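Local coordinates for Ice-binding protein (Flavobacteriaceae bacterium, PDB 5UYT) that probably binds to ice crystals through right-handed beta-helical domains of the ice-binding protein family and so acts as an antifreeze protein, at residues V390-N393 against T394-I398; T253-A257 against D258-G262. One frame throughout, in Å; residues are numbered along the deposited sequence. Where two conformers were deposited one is given.

How the contacts relate
Both contacts are corners of the same right-handed beta-solenoid, where the chain bends from one short strand into the next; their centres lie about 16 Å apart and their nearest atoms about 8 Å, without touching. The strands that lead into them, 390-392 and 252-253, belong to one parallel five-stranded sheet, in which 252-253 is an outermost strand and 390-392 an inner one. Contact 1 is partly buried: a tight type II turn with Ile392, Val396 and Ile398 packed together beneath it. Contact 2 is a surface corner further from the chain's centre, held mainly by two backbone bonds of a 3-10 turn, with its apolar share reduced to an aromatic side chain and one valine.

Contact 1: residues V390-N393 against T394-I398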
loop_
_atom_site.group_PDB
_atom_site.type_symbol
_atom_site.label_atom_id
_atom_site.label_comp_id
_atom_site.label_asym_id
_atom_site.label_seq_id
_atom_site.Cartn_x
_atom_site.Cartn_y
_atom_site.Cartn_z
ATOM N N VAL A 390 6.883 -0.374 -26.520
ATOM C CA VAL A 390 6.565 0.607 -25.506
ATOM C C VAL A 390 5.970 1.828 -26.207
ATOM O O VAL A 390 6.513 2.285 -27.234
ATOM C CB VAL A 390 7.829 1.003 -24.700
ATOM C CG1 VAL A 390 7.545 2.121 -23.689
ATOM C CG2 VAL A 390 8.442 -0.232 -24.031
ATOM N N ILE A 391 4.864 2.337 -25.667
ATOM C CA ILE A 391 4.302 3.611 -26.149
ATOM C C ILE A 391 4.160 4.546 -24.967
ATOM O O ILE A 391 3.579 4.161 -23.936
ATOM C CB ILE A 391 2.911 3.416 -26.789
ATOM C CG1 ILE A 391 3.008 2.448 -27.951
ATOM C CG2 ILE A 391 2.327 4.777 -27.248
ATOM C CD1 ILE A 391 1.643 2.051 -28.512
ATOM N N ILE A 392 4.676 5.766 -25.100
ATOM C CA ILE A 392 4.520 6.765 -24.047
ATOM C C ILE A 392 3.830 7.953 -24.702
ATOM O O ILE A 392 4.389 8.627 -25.586
ATOM C CB ILE A 392 5.845 7.199 -23.404
ATOM C CG1 ILE A 392 6.739 5.984 -23.106
ATOM C CG2 ILE A 392 5.539 7.992 -22.124
ATOM C CD1 ILE A 392 8.082 6.326 -22.506
ATOM N N ASN A 393 2.571 8.135 -24.311
ATOM C CA ASN A 393 1.654 9.051 -25.024
ATOM C C ASN A 393 1.751 10.502 -24.626
ATOM O O ASN A 393 2.449 10.854 -23.672
ATOM C CB ASN A 393 0.189 8.521 -24.837
ATOM C CG ASN A 393 -0.093 7.269 -25.678
ATOM O OD1 ASN A 393 -0.217 7.356 -26.926
ATOM N ND2 ASN A 393 -0.144 6.091 -25.025
ATOM N N THR A 394 1.059 11.350 -25.387
ATOM C CA THR A 394 1.130 12.792 -25.210
ATOM C C THR A 394 1.083 13.238 -23.741
ATOM O O THR A 394 0.162 12.886 -23.019
ATOM C CB THR A 394 -0.074 13.417 -25.909
ATOM O OG1 THR A 394 -0.016 13.070 -27.316
ATOM C CG2 THR A 394 -0.048 14.968 -25.746
ATOM N N GLY A 395 2.059 14.046 -23.328
ATOM C CA GLY A 395 1.923 14.759 -22.088
ATOM C C GLY A 395 2.360 13.945 -20.878
ATOM O O GLY A 395 2.357 14.472 -19.771
ATOM N N VAL A 396 2.755 12.686 -21.082
ATOM C CA VAL A 396 3.201 11.857 -19.948
ATOM C C VAL A 396 4.410 12.527 -19.281
ATOM O O VAL A 396 5.293 13.067 -19.999
ATOM C CB VAL A 396 3.550 10.437 -20.434
ATOM C CG1 VAL A 396 4.347 9.683 -19.340
ATOM C CG2 VAL A 396 2.269 9.662 -20.735
ATOM N N GLU A 397 4.441 12.491 -17.936
ATOM C CA GLU A 397 5.606 12.975 -17.173
ATOM C C GLU A 397 6.169 11.744 -16.499
ATOM O O GLU A 397 5.411 10.961 -15.902
ATOM C CB GLU A 397 5.145 13.988 -16.111
ATOM C CG GLU A 397 4.554 15.246 -16.753
ATOM C CD GLU A 397 3.943 16.219 -15.751
ATOM O OE1 GLU A 397 3.971 15.938 -14.548
ATOM O OE2 GLU A 397 3.449 17.273 -16.206
ATOM N N ILE A 398 7.483 11.546 -16.615
ATOM C CA ILE A 398 8.175 10.437 -15.943
ATOM C C ILE A 398 9.261 11.015 -15.006
ATOM O O ILE A 398 10.092 11.847 -15.421
ATOM C CB ILE A 398 8.844 9.505 -17.002
ATOM C CG1 ILE A 398 7.771 8.668 -17.747
ATOM C CG2 ILE A 398 9.898 8.557 -16.383
ATOM C CD1 ILE A 398 8.121 8.563 -19.214
HETATM O O HOH W 1 -0.175 9.866 -27.805
#
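Water 1 bridges Asn393 and Thr394, donating to Asn393 OD1 at 2.7 Å and accepting from Thr394 N at 3.1 Å, at the start of a type II beta turn. The turn, Asn393 to Val396, forms one corner of the right-handed beta-solenoid between strands 390-392 and 397-404. Its closing bond runs from Val396 N to Asn393 O at 3.2 Å, with an N-H...O angle of 160°. Gly395, with phi at 85°, occupies the third position of the turn, where positive phi is usual in type II. The nitrogen of the Asn393 side-chain amide, ND2, bonds to Leu373 O of the neighbouring coil, so the amide is bonded at both its oxygen (to water 1) and its nitrogen (to Leu373 O).

Beneath the turn the apolar groups close up; Ile392 has two conformers, and its contacts are those of the one given. In it Ile392 and Val396 cross at about a right angle, with Ile392 CG2 3.5 Å from Val396 CG1. Val396 holds CG1 anti to its backbone N (chi1 166°), which turns CG2 back beside the turn carbonyl, 3.2 Å from Asn393 O. In the same conformer Ile392 and Ile398 meet tip to tip within the corner, Ile398 CD1 lying 3.9 Å from Ile392 CG2 and 4.0 Å from Ile392 CD1.

Contact 2: residues T253-A257 against D258-G262; sequences TGFQA and DNVNG
A short 3-10 turn forms this corner of the beta-solenoid, carrying the chain from strand 252-253 into strand 260-261. Two successive i to i+3 bonds define it: Asn259 N donates to Gln256 O at 2.8 Å, and Val260 N to Ala257 O at 3.0 Å. Their N-H...O angles are 151° and 161°. Ala257 O also lies 2.9 Å from water 2, which may link it to Gly262 O.

Gln256 and Asn259 run side by side in the same direction, with their amide planes turned well away from parallel. Gln256 OE1 and Asn259 ND2 are 3.4 Å apart at an angle too poor for a hydrogen bond; Asn259 ND2 instead donates to Thr239 O in the adjacent coil. On the inner side, Phe255 CB approaches Val260 CG2 at 4.3 Å, and both side chains rest on Val241. Val260 sets CG1 anti to the backbone N (chi1 171°), which leaves CG2 beside that nitrogen and 3.6 Å from Gln256 O. Backbone bonding therefore sets the shape of this exposed turn, while the Asn259 amide ties it to the neighbouring coil.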
loop_
_atom_site.group_PDB
_atom_site.type_symbol
_atom_site.label_atom_id
_atom_site.label_comp_id
_atom_site.label_asym_id
_atom_site.label_seq_id
_atom_site.Cartn_x
_atom_site.Cartn_y
_atom_site.Cartn_z
ATOM N N THR A 253 15.502 8.353 -33.315
ATOM C CA THR A 253 15.197 9.612 -34.065
ATOM C C THR A 253 14.142 10.399 -33.315
ATOM O O THR A 253 13.474 9.874 -32.418
ATOM C CB THR A 253 14.663 9.349 -35.508
ATOM O OG1 THR A 253 13.384 8.691 -35.420
ATOM C CG2 THR A 253 15.624 8.479 -36.307
ATOM N N GLY A 254 13.963 11.656 -33.691
ATOM C CA GLY A 254 12.885 12.462 -33.163
ATOM C C GLY A 254 13.184 13.248 -31.893
ATOM O O GLY A 254 12.404 14.140 -31.531
ATOM N N PHE A 255 14.281 12.911 -31.192
ATOM C CA PHE A 255 14.679 13.703 -30.020
ATOM C C PHE A 255 15.546 14.881 -30.467
ATOM O O PHE A 255 16.467 14.717 -31.261
ATOM C CB PHE A 255 15.467 12.854 -29.027
ATOM C CG PHE A 255 14.636 11.787 -28.371
ATOM C CD1 PHE A 255 13.970 12.070 -27.188
ATOM C CD2 PHE A 255 14.452 10.556 -28.976
ATOM C CE1 PHE A 255 13.122 11.122 -26.583
ATOM C CE2 PHE A 255 13.635 9.584 -28.374
ATOM C CZ PHE A 255 12.957 9.874 -27.166
ATOM N N GLN A 256 15.226 16.067 -29.959
ATOM C CA GLN A 256 15.952 17.281 -30.336
ATOM C C GLN A 256 17.007 17.525 -29.296
ATOM O O GLN A 256 16.691 17.574 -28.062
ATOM C CB GLN A 256 14.984 18.459 -30.448
ATOM C CG GLN A 256 13.943 18.224 -31.541
ATOM C CD GLN A 256 12.893 19.333 -31.572
ATOM O OE1 GLN A 256 12.105 19.524 -30.615
ATOM N NE2 GLN A 256 12.864 20.073 -32.671
ATOM N N ALA A 257 18.257 17.618 -29.754
ATOM C CA ALA A 257 19.416 17.643 -28.836
ATOM C C ALA A 257 19.263 18.744 -27.803
ATOM O O ALA A 257 19.593 18.549 -26.636
ATOM C CB ALA A 257 20.731 17.849 -29.594
ATOM N N ASP A 258 18.790 19.908 -28.215
ATOM C CA ASP A 258 18.735 21.005 -27.229
ATOM C C ASP A 258 17.641 20.813 -26.161
ATOM O O ASP A 258 17.591 21.575 -25.194
ATOM C CB ASP A 258 18.554 22.355 -27.959
ATOM C CG ASP A 258 19.801 22.795 -28.712
ATOM O OD1 ASP A 258 20.861 22.165 -28.569
ATOM O OD2 ASP A 258 19.698 23.776 -29.486
ATOM N N ASN A 259 16.793 19.799 -26.347
ATOM C CA ASN A 259 15.758 19.503 -25.383
ATOM C C ASN A 259 16.166 18.346 -24.489
ATOM O O ASN A 259 15.346 17.894 -23.686
ATOM C CB ASN A 259 14.458 19.082 -26.088
ATOM C CG ASN A 259 13.769 20.235 -26.794
ATOM O OD1 ASN A 259 14.318 21.342 -26.882
ATOM N ND2 ASN A 259 12.508 19.992 -27.263
ATOM N N VAL A 260 17.402 17.855 -24.637
ATOM C CA VAL A 260 17.837 16.678 -23.862
ATOM C C VAL A 260 19.050 17.100 -23.046
ATOM O O VAL A 260 20.099 17.455 -23.604
ATOM C CB VAL A 260 18.164 15.460 -24.773
ATOM C CG1 VAL A 260 18.821 14.327 -23.952
ATOM C CG2 VAL A 260 16.910 14.974 -25.515
ATOM N N ASN A 261 18.878 17.133 -21.723
ATOM C CA ASN A 261 19.971 17.412 -20.795
ATOM C C ASN A 261 20.651 16.063 -20.574
ATOM O O ASN A 261 20.378 15.358 -19.586
ATOM C CB ASN A 261 19.448 17.972 -19.463
ATOM C CG ASN A 261 20.576 18.248 -18.473
ATOM O OD1 ASN A 261 21.781 18.306 -18.851
ATOM N ND2 ASN A 261 20.221 18.369 -17.188
ATOM N N GLY A 262 21.533 15.721 -21.505
ATOM C CA GLY A 262 22.011 14.333 -21.621
ATOM C C GLY A 262 22.424 14.080 -23.061
ATOM O O GLY A 262 22.473 15.017 -23.867
HETATM O O HOH W 2 21.602 16.555 -26.110
#